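Local coordinates for protein neuraminidase (Influenza A virus, PDB 4K3Y) that is a neuraminidase-like beta-propeller surface protein of a bat influenza A virus, related to viral sialidases but of uncertain activity, at residues C[336-341]-C[354-359]; C[143-148]-C[195-200]; C[103-108]-C[147-152]. One frame throughout, in Å; residues are numbered along the deposited sequence.

Contact 1 (C[336-341]-C[354-359])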
ATOM      1  N   PHE C 336      -5.830  16.935 -20.953  1.00 47.38           N
ATOM      2  CA  PHE C 336      -4.509  17.560 -20.875  1.00 57.51           C
ATOM      3  C   PHE C 336      -4.086  17.884 -19.443  1.00 61.17           C
ATOM      4  O   PHE C 336      -4.927  18.026 -18.537  1.00 50.71           O
ATOM      5  CB  PHE C 336      -4.370  18.784 -21.813  1.00 52.11           C
ATOM      6  CG  PHE C 336      -5.300  19.911 -21.500  1.00 51.24           C
ATOM      7  CD1 PHE C 336      -4.942  20.881 -20.567  1.00 62.91           C
ATOM      8  CD2 PHE C 336      -6.518  20.034 -22.163  1.00 49.38           C
ATOM      9  CE1 PHE C 336      -5.800  21.943 -20.276  1.00 57.21           C
ATOM     10  CE2 PHE C 336      -7.383  21.101 -21.880  1.00 56.06           C
ATOM     11  CZ  PHE C 336      -7.021  22.051 -20.933  1.00 51.43           C
ATOM     12  N   TRP C 337      -2.771  17.950 -19.246  1.00 54.11           N
ATOM     13  CA  TRP C 337      -2.206  18.362 -17.972  1.00 52.26           C
ATOM     14  C   TRP C 337      -1.471  19.687 -18.161  1.00 47.89           C
ATOM     15  O   TRP C 337      -0.862  19.926 -19.204  1.00 46.42           O
ATOM     16  CB  TRP C 337      -1.248  17.300 -17.416  1.00 49.65           C
ATOM     17  CG  TRP C 337      -0.156  16.904 -18.388  1.00 46.52           C
ATOM     18  CD1 TRP C 337      -0.146  15.806 -19.185  1.00 48.38           C
ATOM     19  CD2 TRP C 337       1.076  17.602 -18.651  1.00 42.86           C
ATOM     20  NE1 TRP C 337       1.008  15.762 -19.925  1.00 53.12           N
ATOM     21  CE2 TRP C 337       1.778  16.852 -19.619  1.00 46.96           C
ATOM     22  CE3 TRP C 337       1.653  18.784 -18.163  1.00 45.00           C
ATOM     23  CZ2 TRP C 337       3.024  17.249 -20.127  1.00 45.97           C
ATOM     24  CZ3 TRP C 337       2.894  19.179 -18.669  1.00 55.74           C
ATOM     25  CH2 TRP C 337       3.563  18.410 -19.642  1.00 50.04           C
ATOM     26  N   ILE C 338      -1.539  20.531 -17.137  1.00 47.29           N
ATOM     27  CA  ILE C 338      -0.823  21.792 -17.090  1.00 47.17           C
ATOM     28  C   ILE C 338       0.097  21.840 -15.877  1.00 53.63           C
ATOM     29  O   ILE C 338      -0.383  21.820 -14.743  1.00 58.64           O
ATOM     30  CB  ILE C 338      -1.802  22.960 -16.915  1.00 60.23           C
ATOM     31  CG1 ILE C 338      -2.914  22.923 -17.972  1.00 65.02           C
ATOM     32  CG2 ILE C 338      -1.050  24.297 -16.913  1.00 51.41           C
ATOM     33  CD1 ILE C 338      -3.900  24.091 -17.842  1.00 58.48           C
ATOM     34  N   GLU C 339       1.410  21.927 -16.103  1.00 59.96           N
ATOM     35  CA  GLU C 339       2.358  22.180 -15.004  1.00 51.67           C
ATOM     36  C   GLU C 339       2.344  23.665 -14.546  1.00 53.19           C
ATOM     37  O   GLU C 339       2.363  24.601 -15.352  1.00 57.55           O
ATOM     38  CB  GLU C 339       3.769  21.696 -15.357  1.00 50.70           C
ATOM     39  CG  GLU C 339       4.713  21.538 -14.155  1.00 57.64           C
ATOM     40  CD  GLU C 339       6.024  20.817 -14.507  1.00 71.17           C
ATOM     41  OE1 GLU C 339       6.624  21.094 -15.584  1.00 62.21           O
ATOM     42  OE2 GLU C 339       6.455  19.963 -13.698  1.00 67.84           O
ATOM     43  N   ILE C 340       2.311  23.833 -13.228  1.00 45.97           N
ATOM     44  CA  ILE C 340       2.086  25.092 -12.518  1.00 38.90           C
ATOM     45  C   ILE C 340       3.315  25.424 -11.658  1.00 52.53           C
ATOM     46  O   ILE C 340       3.846  24.551 -10.969  1.00 57.24           O
ATOM     47  CB  ILE C 340       0.863  24.882 -11.561  1.00 43.96           C
ATOM     48  CG1 ILE C 340      -0.415  24.732 -12.366  1.00 45.47           C
ATOM     49  CG2 ILE C 340       0.728  25.958 -10.519  1.00 56.38           C
ATOM     50  CD1 ILE C 340      -0.431  25.609 -13.574  1.00 63.73           C
ATOM     51  N   ALA C 341       3.786  26.663 -11.678  1.00 61.55           N
ATOM     52  CA  ALA C 341       4.803  27.058 -10.701  1.00 57.26           C
ATOM     53  C   ALA C 341       4.104  27.252  -9.360  1.00 60.72           C
ATOM     54  O   ALA C 341       3.091  27.947  -9.289  1.00 76.58           O
ATOM     55  CB  ALA C 341       5.489  28.322 -11.127  1.00 45.16           C
ATOM     56  N   ILE C 354      -2.471  20.528 -12.721  1.00 53.77           N
ATOM     57  CA  ILE C 354      -3.916  20.550 -12.918  1.00 52.67           C
ATOM     58  C   ILE C 354      -4.146  19.729 -14.170  1.00 57.46           C
ATOM     59  O   ILE C 354      -3.317  19.765 -15.101  1.00 47.84           O
ATOM     60  CB  ILE C 354      -4.428  21.950 -13.206  1.00 59.80           C
ATOM     61  CG1 ILE C 354      -3.711  22.946 -12.324  1.00 73.09           C
ATOM     62  CG2 ILE C 354      -5.950  22.054 -12.972  1.00 51.53           C
ATOM     63  CD1 ILE C 354      -4.580  24.075 -12.008  1.00 91.35           C
ATOM     64  N   THR C 355      -5.252  18.988 -14.195  1.00 49.88           N
ATOM     65  CA  THR C 355      -5.606  18.210 -15.375  1.00 46.66           C
ATOM     66  C   THR C 355      -7.032  18.544 -15.802  1.00 53.84           C
ATOM     67  O   THR C 355      -7.856  18.958 -14.984  1.00 56.27           O
ATOM     68  CB  THR C 355      -5.427  16.693 -15.143  1.00 46.60           C
ATOM     69  OG1 THR C 355      -6.166  16.302 -13.987  1.00 54.60           O
ATOM     70  CG2 THR C 355      -3.965  16.341 -14.922  1.00 52.33           C
ATOM     71  N   PHE C 356      -7.319  18.368 -17.085  1.00 49.97           N
ATOM     72  CA  PHE C 356      -8.623  18.713 -17.625  1.00 44.15           C
ATOM     73  C   PHE C 356      -8.976  17.624 -18.599  1.00 47.06           C
ATOM     74  O   PHE C 356      -8.102  17.141 -19.315  1.00 54.26           O
ATOM     75  CB  PHE C 356      -8.551  20.042 -18.397  1.00 46.85           C
ATOM     76  CG  PHE C 356      -8.545  21.261 -17.523  1.00 44.66           C
ATOM     77  CD1 PHE C 356      -7.341  21.811 -17.068  1.00 43.90           C
ATOM     78  CD2 PHE C 356      -9.745  21.882 -17.168  1.00 46.25           C
ATOM     79  CE1 PHE C 356      -7.342  22.957 -16.246  1.00 46.40           C
ATOM     80  CE2 PHE C 356      -9.752  23.018 -16.357  1.00 55.41           C
ATOM     81  CZ  PHE C 356      -8.554  23.562 -15.892  1.00 48.58           C
ATOM     82  N   CYS C 357     -10.250  17.243 -18.641  1.00 58.70           N
ATOM     83  CA  CYS C 357     -10.741  16.311 -19.658  1.00 52.33           C
ATOM     84  C   CYS C 357     -11.908  16.958 -20.358  1.00 49.27           C
ATOM     85  O   CYS C 357     -12.557  17.852 -19.799  1.00 69.88           O
ATOM     86  CB  CYS C 357     -11.155  14.981 -19.026  1.00 51.12           C
ATOM     87  SG  CYS C 357      -9.749  14.066 -18.336  1.00 79.47           S
ATOM     88  N   GLY C 358     -12.174  16.531 -21.584  1.00 44.80           N
ATOM     89  CA  GLY C 358     -13.209  17.175 -22.372  1.00 55.35           C
ATOM     90  C   GLY C 358     -14.637  16.774 -22.023  1.00 73.44           C
ATOM     91  O   GLY C 358     -14.904  15.622 -21.674  1.00 85.48           O
ATOM     92  N   THR C 359     -15.543  17.742 -22.122  1.00 74.83           N
ATOM     93  CA  THR C 359     -16.981  17.525 -22.032  1.00 68.86           C
ATOM     94  C   THR C 359     -17.586  17.784 -23.398  1.00 70.61           C
ATOM     95  O   THR C 359     -17.134  18.675 -24.124  1.00 72.91           O
ATOM     96  CB  THR C 359     -17.627  18.552 -21.100  1.00 83.16           C
ATOM     97  OG1 THR C 359     -17.004  18.484 -19.820  1.00 93.01           O
ATOM     98  CG2 THR C 359     -19.140  18.299 -20.948  1.00 90.01           C
TER
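Phe336 and Phe356 pair across an antiparallel beta hairpin, strands 335-343 and 349-359, which supplies the two middle strands of one four-stranded blade of the neuraminidase beta-propeller. Strand 20-26, from near the start of the chain, runs beside 349-359 and completes this blade, the usual way of closing a propeller.

The two phenylalanines form a hydrogen-bonded pair: Phe336 N donates to Phe356 O at 2.8 Å, and Phe356 N returns a bond to Phe336 O. Their rings lie on the same face of the sheet with planes only 23° apart, yet slid so far that they barely overlap. One face of the Phe336 ring is covered by Phe356 CB, a CH-pi contact 3.8 Å from the ring centroid. With CG of Phe336 set between its backbone N and carbonyl carbon (chi1 62°), the ring leans toward the neighbouring strand, and its CE1 comes 3.6 Å from Phe356 CD1. Ile338 CG1 abuts the edge of the same ring, while Leu310 of the adjoining strand 306-311 packs on both phenylalanines.

Ile354, the third large contributor, is paired with Ile338, whose N reaches Ile354 O at 2.8 Å in an almost straight bond (173°). Between these two pairs, Trp337 and Thr355 turn to the opposite face; there Thr355 OG1 bonds to Thr24 OG1 of strand 20-26. Farther along the apolar face, Ile354 reaches diagonally to Ile340, their CG1 atoms 3.7 Å apart.

Contact 2 (C[143-148]-C[195-200])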
ATOM      1  N   ARG C 143      17.103  13.738 -25.903  1.00 55.05           N
ATOM      2  CA  ARG C 143      15.951  14.328 -25.217  1.00 55.08           C
ATOM      3  C   ARG C 143      14.655  13.569 -25.494  1.00 57.43           C
ATOM      4  O   ARG C 143      14.220  13.471 -26.654  1.00 62.10           O
ATOM      5  CB  ARG C 143      15.744  15.770 -25.683  1.00 56.15           C
ATOM      6  CG  ARG C 143      16.758  16.787 -25.195  1.00 48.99           C
ATOM      7  CD  ARG C 143      16.894  17.902 -26.229  1.00 52.37           C
ATOM      8  NE  ARG C 143      18.105  17.697 -27.006  1.00 77.61           N
ATOM      9  CZ  ARG C 143      18.260  18.038 -28.280  1.00 78.49           C
ATOM     10  NH1 ARG C 143      17.278  18.618 -28.952  1.00 60.95           N
ATOM     11  NH2 ARG C 143      19.417  17.803 -28.876  1.00 81.55           N
ATOM     12  N   THR C 144      14.014  13.067 -24.438  1.00 55.46           N
ATOM     13  CA  THR C 144      12.669  12.483 -24.581  1.00 52.22           C
ATOM     14  C   THR C 144      11.596  13.554 -24.790  1.00 54.82           C
ATOM     15  O   THR C 144      11.872  14.754 -24.687  1.00 68.99           O
ATOM     16  CB  THR C 144      12.276  11.648 -23.364  1.00 57.21           C
ATOM     17  OG1 THR C 144      11.837  12.513 -22.306  1.00 65.02           O
ATOM     18  CG2 THR C 144      13.461  10.807 -22.896  1.00 54.68           C
ATOM     19  N   GLN C 145      10.366  13.130 -25.055  1.00 54.40           N
ATOM     20  CA  GLN C 145       9.314  14.090 -25.361  1.00 55.16           C
ATOM     21  C   GLN C 145       8.688  14.681 -24.103  1.00 56.08           C
ATOM     22  O   GLN C 145       7.819  15.564 -24.195  1.00 64.03           O
ATOM     23  CB  GLN C 145       8.246  13.460 -26.239  1.00 58.01           C
ATOM     24  CG  GLN C 145       7.899  12.046 -25.840  1.00 64.22           C
ATOM     25  CD  GLN C 145       6.889  11.408 -26.776  1.00 67.96           C
ATOM     26  OE1 GLN C 145       6.888  10.187 -26.978  1.00 78.15           O
ATOM     27  NE2 GLN C 145       6.006  12.226 -27.334  1.00 75.76           N
ATOM     28  N   ALA C 146       9.148  14.205 -22.941  1.00 43.30           N
ATOM     29  CA  ALA C 146       8.735  14.759 -21.647  1.00 51.60           C
ATOM     30  C   ALA C 146       7.220  14.785 -21.554  1.00 55.78           C
ATOM     31  O   ALA C 146       6.605  15.792 -21.165  1.00 57.28           O
ATOM     32  CB  ALA C 146       9.302  16.168 -21.437  1.00 38.53           C
ATOM     33  N   SER C 147       6.648  13.641 -21.892  1.00 56.83           N
ATOM     34  CA  SER C 147       5.236  13.491 -22.123  1.00 54.53           C
ATOM     35  C   SER C 147       4.970  12.004 -22.307  1.00 60.58           C
ATOM     36  O   SER C 147       5.895  11.197 -22.394  1.00 53.42           O
ATOM     37  CB  SER C 147       4.842  14.235 -23.393  1.00 48.82           C
ATOM     38  OG  SER C 147       3.460  14.038 -23.666  1.00 77.94           O
ATOM     39  N   SER C 148       3.700  11.642 -22.369  1.00 60.12           N
ATOM     40  CA  SER C 148       3.338  10.263 -22.604  1.00 50.79           C
ATOM     41  C   SER C 148       3.764   9.821 -24.000  1.00 53.89           C
ATOM     42  O   SER C 148       3.610  10.593 -24.970  1.00 55.84           O
ATOM     43  CB  SER C 148       1.831  10.087 -22.448  1.00 49.44           C
ATOM     44  OG  SER C 148       1.467   8.726 -22.600  1.00 67.72           O
ATOM     45  N   GLU C 195      10.790  20.014 -30.527  1.00 61.64           N
ATOM     46  CA  GLU C 195      11.055  19.462 -29.183  1.00 62.54           C
ATOM     47  C   GLU C 195       9.790  19.126 -28.400  1.00 54.30           C
ATOM     48  O   GLU C 195       8.738  19.718 -28.635  1.00 55.12           O
ATOM     49  CB  GLU C 195      11.913  20.426 -28.350  1.00 56.44           C
ATOM     50  CG  GLU C 195      13.249  20.799 -28.985  1.00 58.09           C
ATOM     51  CD  GLU C 195      14.323  19.736 -28.812  1.00 76.28           C
ATOM     52  OE1 GLU C 195      14.262  18.941 -27.843  1.00 93.36           O
ATOM     53  OE2 GLU C 195      15.243  19.709 -29.651  1.00 86.19           O
ATOM     54  N   PHE C 196       9.906  18.173 -27.475  1.00 55.06           N
ATOM     55  CA  PHE C 196       8.810  17.819 -26.553  1.00 55.03           C
ATOM     56  C   PHE C 196       7.436  17.580 -27.172  1.00 57.35           C
ATOM     57  O   PHE C 196       6.455  18.149 -26.687  1.00 56.68           O
ATOM     58  CB  PHE C 196       8.633  18.929 -25.505  1.00 44.80           C
ATOM     59  CG  PHE C 196       9.917  19.470 -24.997  1.00 59.91           C
ATOM     60  CD1 PHE C 196      10.810  18.639 -24.324  1.00 75.37           C
ATOM     61  CD2 PHE C 196      10.252  20.799 -25.199  1.00 61.43           C
ATOM     62  CE1 PHE C 196      12.018  19.125 -23.852  1.00 64.86           C
ATOM     63  CE2 PHE C 196      11.462  21.301 -24.721  1.00 57.13           C
ATOM     64  CZ  PHE C 196      12.346  20.452 -24.047  1.00 53.75           C
ATOM     65  N   PRO C 197       7.342  16.750 -28.227  1.00 57.80           N
ATOM     66  CA  PRO C 197       5.975  16.561 -28.742  1.00 57.05           C
ATOM     67  C   PRO C 197       5.032  15.905 -27.717  1.00 60.29           C
ATOM     68  O   PRO C 197       5.446  15.000 -26.980  1.00 56.08           O
ATOM     69  CB  PRO C 197       6.173  15.633 -29.949  1.00 61.39           C
ATOM     70  CG  PRO C 197       7.516  14.976 -29.729  1.00 54.89           C
ATOM     71  CD  PRO C 197       8.347  15.976 -28.983  1.00 44.76           C
ATOM     72  N   THR C 198       3.798  16.399 -27.645  1.00 58.71           N
ATOM     73  CA  THR C 198       2.739  15.737 -26.891  1.00 61.28           C
ATOM     74  C   THR C 198       1.759  15.212 -27.909  1.00 59.05           C
ATOM     75  O   THR C 198       1.450  15.875 -28.910  1.00 65.70           O
ATOM     76  CB  THR C 198       2.002  16.671 -25.905  1.00 67.42           C
ATOM     77  OG1 THR C 198       1.895  17.986 -26.468  1.00 62.46           O
ATOM     78  CG2 THR C 198       2.759  16.765 -24.633  1.00 82.68           C
ATOM     79  N   CYS C 199       1.263  14.016 -27.659  1.00 58.86           N
ATOM     80  CA  CYS C 199       0.587  13.304 -28.720  1.00 61.75           C
ATOM     81  C   CYS C 199      -0.761  12.743 -28.297  1.00 70.57           C
ATOM     82  O   CYS C 199      -1.035  12.582 -27.109  1.00 72.67           O
ATOM     83  CB  CYS C 199       1.503  12.193 -29.251  1.00 59.43           C
ATOM     84  SG  CYS C 199       3.207  12.730 -29.610  1.00 80.19           S
ATOM     85  N   TYR C 200      -1.599  12.449 -29.286  1.00 76.02           N
ATOM     86  CA  TYR C 200      -2.829  11.696 -29.067  1.00 65.00           C
ATOM     87  C   TYR C 200      -3.082  10.799 -30.270  1.00 61.34           C
ATOM     88  O   TYR C 200      -2.535  11.020 -31.347  1.00 71.85           O
ATOM     89  CB  TYR C 200      -4.014  12.630 -28.813  1.00 60.87           C
ATOM     90  CG  TYR C 200      -4.383  13.522 -29.977  1.00 67.36           C
ATOM     91  CD1 TYR C 200      -3.697  14.709 -30.224  1.00 66.38           C
ATOM     92  CD2 TYR C 200      -5.434  13.189 -30.816  1.00 57.67           C
ATOM     93  CE1 TYR C 200      -4.047  15.523 -31.289  1.00 66.30           C
ATOM     94  CE2 TYR C 200      -5.785  13.992 -31.878  1.00 67.11           C
ATOM     95  CZ  TYR C 200      -5.089  15.157 -32.109  1.00 71.41           C
ATOM     96  OH  TYR C 200      -5.441  15.958 -33.161  1.00 84.50           O
TER
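Gln145 and Pro197 form the closely packed middle of this contact, where the loop leading into strand 150-152 of one propeller blade lies against strand 197-202, the innermost strand of the next. Gln145 starts with CG between its backbone N and carbonyl carbon (chi1 41°) and then runs extended, with CB 3.7 Å from Pro197 CD and the amide carried on past the proline ring. At its end NE2 donates to Pro197 O at 2.9 Å. The acceptor lies in the plane of the Gln145 amide, but the donor stands 44° out of the carbonyl plane of Pro197. Because OE1 is also bonded, to Thr158 OG1 of strand 155-162, the rotation of the amide is fixed from both ends.

Next to it, Ser147 CB packs 3.5 Å from Thr198 CG2. The loop keeps its shape partly through an ST turn, in which Ala146 N donates to Thr144 OG1 at 3.2 Å; the same OG1 also bonds Ser101 OG.

Toward the other end the fit loosens. Phe196 lies against the loop with much of its surface but few close approaches: Gln145 O at the ring edge and Ala146 CB 4.1 Å from Phe196 CD1. Beyond it, partly exposed Arg143 makes a salt bridge through NH1 to Glu195 OE2, at the edge of the guanidinium, the two planar groups 25° apart; its exact length is doubtful. The chemistry thus implies a junction set by a directional amide in its packed middle and by paired charges, each probably stabilising the other's ionised form, at its Arg143 end.

Contact 3 (C[103-108]-C[147-152])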
ATOM      1  N   SER C 103       9.975   9.881 -20.593  1.00 59.45           N
ATOM      2  CA  SER C 103       8.678   9.692 -21.206  1.00 61.78           C
ATOM      3  C   SER C 103       8.207   8.291 -20.778  1.00 58.96           C
ATOM      4  O   SER C 103       9.032   7.376 -20.606  1.00 54.73           O
ATOM      5  CB  SER C 103       8.825   9.793 -22.721  1.00 54.42           C
ATOM      6  OG  SER C 103       7.568   9.762 -23.369  1.00 66.54           O
ATOM      7  N   SER C 104       6.905   8.106 -20.563  1.00 54.06           N
ATOM      8  CA  SER C 104       6.387   6.741 -20.319  1.00 57.51           C
ATOM      9  C   SER C 104       5.109   6.426 -21.098  1.00 53.23           C
ATOM     10  O   SER C 104       4.426   7.341 -21.557  1.00 65.62           O
ATOM     11  CB  SER C 104       6.164   6.475 -18.828  1.00 63.65           C
ATOM     12  OG  SER C 104       5.117   7.285 -18.338  1.00 63.41           O
ATOM     13  N   CYS C 105       4.813   5.135 -21.245  1.00 59.44           N
ATOM     14  CA  CYS C 105       3.614   4.651 -21.938  1.00 58.49           C
ATOM     15  C   CYS C 105       3.278   3.243 -21.412  1.00 62.53           C
ATOM     16  O   CYS C 105       4.139   2.596 -20.812  1.00 65.14           O
ATOM     17  CB  CYS C 105       3.692   4.672 -23.458  1.00 46.32           C
ATOM     18  SG  CYS C 105       5.318   5.069 -24.169  1.00 73.59           S
ATOM     19  N   HIS C 106       2.050   2.756 -21.626  1.00 58.80           N
ATOM     20  CA  HIS C 106       1.670   1.396 -21.180  1.00 62.92           C
ATOM     21  C   HIS C 106       0.915   0.638 -22.279  1.00 65.09           C
ATOM     22  O   HIS C 106      -0.045   1.162 -22.845  1.00 66.61           O
ATOM     23  CB  HIS C 106       0.841   1.477 -19.903  1.00 63.69           C
ATOM     24  CG  HIS C 106       0.598   0.146 -19.247  1.00 69.24           C
ATOM     25  ND1 HIS C 106      -0.247  -0.793 -19.773  1.00 71.74           N
ATOM     26  CD2 HIS C 106       1.086  -0.360 -18.091  1.00 65.19           C
ATOM     27  CE1 HIS C 106      -0.262  -1.859 -18.971  1.00 71.90           C
ATOM     28  NE2 HIS C 106       0.538  -1.617 -17.954  1.00 64.47           N
ATOM     29  N   ASP C 107       1.322  -0.601 -22.559  1.00 61.86           N
ATOM     30  CA  ASP C 107       0.804  -1.319 -23.736  1.00 62.79           C
ATOM     31  C   ASP C 107      -0.288  -2.328 -23.395  1.00 70.77           C
ATOM     32  O   ASP C 107      -0.813  -2.992 -24.281  1.00 74.24           O
ATOM     33  CB  ASP C 107       1.929  -2.032 -24.506  1.00 53.45           C
ATOM     34  CG  ASP C 107       2.690  -3.030 -23.643  1.00 66.20           C
ATOM     35  OD1 ASP C 107       2.236  -3.333 -22.505  1.00 55.39           O
ATOM     36  OD2 ASP C 107       3.746  -3.523 -24.115  1.00 79.96           O
ATOM     37  N   GLY C 108      -0.621  -2.445 -22.112  1.00 68.99           N
ATOM     38  CA  GLY C 108      -1.607  -3.415 -21.670  1.00 75.12           C
ATOM     39  C   GLY C 108      -0.951  -4.468 -20.799  1.00 72.07           C
ATOM     40  O   GLY C 108      -1.586  -5.067 -19.919  1.00 56.63           O
ATOM     41  N   SER C 147       6.648  13.641 -21.892  1.00 56.83           N
ATOM     42  CA  SER C 147       5.236  13.491 -22.123  1.00 54.53           C
ATOM     43  C   SER C 147       4.970  12.004 -22.307  1.00 60.58           C
ATOM     44  O   SER C 147       5.895  11.197 -22.394  1.00 53.42           O
ATOM     45  CB  SER C 147       4.842  14.235 -23.393  1.00 48.82           C
ATOM     46  OG  SER C 147       3.460  14.038 -23.666  1.00 77.94           O
ATOM     47  N   SER C 148       3.700  11.642 -22.369  1.00 60.12           N
ATOM     48  CA  SER C 148       3.338  10.263 -22.604  1.00 50.79           C
ATOM     49  C   SER C 148       3.764   9.821 -24.000  1.00 53.89           C
ATOM     50  O   SER C 148       3.610  10.593 -24.970  1.00 55.84           O
ATOM     51  CB  SER C 148       1.831  10.087 -22.448  1.00 49.44           C
ATOM     52  OG  SER C 148       1.467   8.726 -22.600  1.00 67.72           O
ATOM     53  N   CYS C 149       4.327   8.611 -24.110  1.00 44.51           N
ATOM     54  CA  CYS C 149       4.439   7.959 -25.420  1.00 63.04           C
ATOM     55  C   CYS C 149       3.074   7.361 -25.778  1.00 68.24           C
ATOM     56  O   CYS C 149       2.149   7.317 -24.945  1.00 67.80           O
ATOM     57  CB  CYS C 149       5.471   6.811 -25.413  1.00 59.36           C
ATOM     58  SG  CYS C 149       6.558   6.639 -23.994  1.00107.31           S
ATOM     59  N   ILE C 150       2.941   6.921 -27.023  1.00 66.34           N
ATOM     60  CA  ILE C 150       1.678   6.343 -27.469  1.00 66.24           C
ATOM     61  C   ILE C 150       1.799   4.840 -27.730  1.00 66.66           C
ATOM     62  O   ILE C 150       2.646   4.397 -28.503  1.00 74.41           O
ATOM     63  CB  ILE C 150       1.143   7.051 -28.720  1.00 66.58           C
ATOM     64  CG1 ILE C 150       1.223   8.581 -28.531  1.00 69.72           C
ATOM     65  CG2 ILE C 150      -0.290   6.593 -29.008  1.00 65.15           C
ATOM     66  CD1 ILE C 150       0.228   9.167 -27.517  1.00 57.54           C
ATOM     67  N   CYS C 151       0.953   4.065 -27.060  1.00 73.79           N
ATOM     68  CA  CYS C 151       0.840   2.631 -27.306  1.00 76.19           C
ATOM     69  C   CYS C 151      -0.499   2.311 -27.925  1.00 78.94           C
ATOM     70  O   CYS C 151      -1.536   2.836 -27.512  1.00 76.63           O
ATOM     71  CB  CYS C 151       0.937   1.832 -26.010  1.00 65.37           C
ATOM     72  SG  CYS C 151       2.533   1.888 -25.234  1.00 84.29           S
ATOM     73  N   ASN C 152      -0.489   1.430 -28.910  1.00 77.70           N
ATOM     74  CA  ASN C 152      -1.742   0.879 -29.387  1.00 76.60           C
ATOM     75  C   ASN C 152      -1.567  -0.523 -29.926  1.00 79.74           C
ATOM     76  O   ASN C 152      -0.758  -0.747 -30.835  1.00 68.93           O
ATOM     77  CB  ASN C 152      -2.377   1.784 -30.435  1.00 75.57           C
ATOM     78  CG  ASN C 152      -3.881   1.667 -30.462  1.00 81.22           C
ATOM     79  OD1 ASN C 152      -4.510   1.337 -29.451  1.00 80.58           O
ATOM     80  ND2 ASN C 152      -4.472   1.928 -31.626  1.00 75.64           N
TER
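An interblade disulfide, Cys105 to Cys149, joins the innermost strand of one propeller blade to the start of the innermost strand of the next. The SG atoms are bonded at 2.0 Å; the finer geometry of the bridge is doubtful in this model. Just ahead of it, Cys149 N donates to Ser104 O at 2.9 Å, approaching from 47° above the carbonyl plane. Ser103 OG donates to Ser147 O, although the modelled length is too short to be trusted.

Strands 103-106 and 150-152 run nearly parallel, 15° apart, as neighbouring inner strands do round a propeller, but their axes come no closer than 6.2 Å, and side chains fill the interval. Cys151 does so with its sulfur: SG lies 3.5 Å from Cys105 CB, while its own disulfide partner is Cys156 on the second strand of its blade. Ser148 starts away from strand 103-106, and its OG donates to Cys149 O at 2.8 Å and also bonds Ser47 OG. Farther along, Cys151 CB packs 3.4 Å from His106 O.

All three contacts are largely buried, but they work at different levels of the propeller. Contact 1 lies within one blade, where regular backbone bonding and an apolar face do the work; contacts 2 and 3 join successive blades, where regular pairing gives way to a side-chain amide and a salt bridge in contact 2, and to a disulfide with an isolated backbone bond in contact 3. Contact 2 is the most central, about 5 Å from the centre of the chain to its own centre against 12 Å for contact 3, yet it also has the partly exposed charged end. The latter two share Ser147 and Ser148, so one passage of chain meets both flanking blades. Contact 1 merely brushes contact 2, through Trp337 CZ2 and Ala146 O.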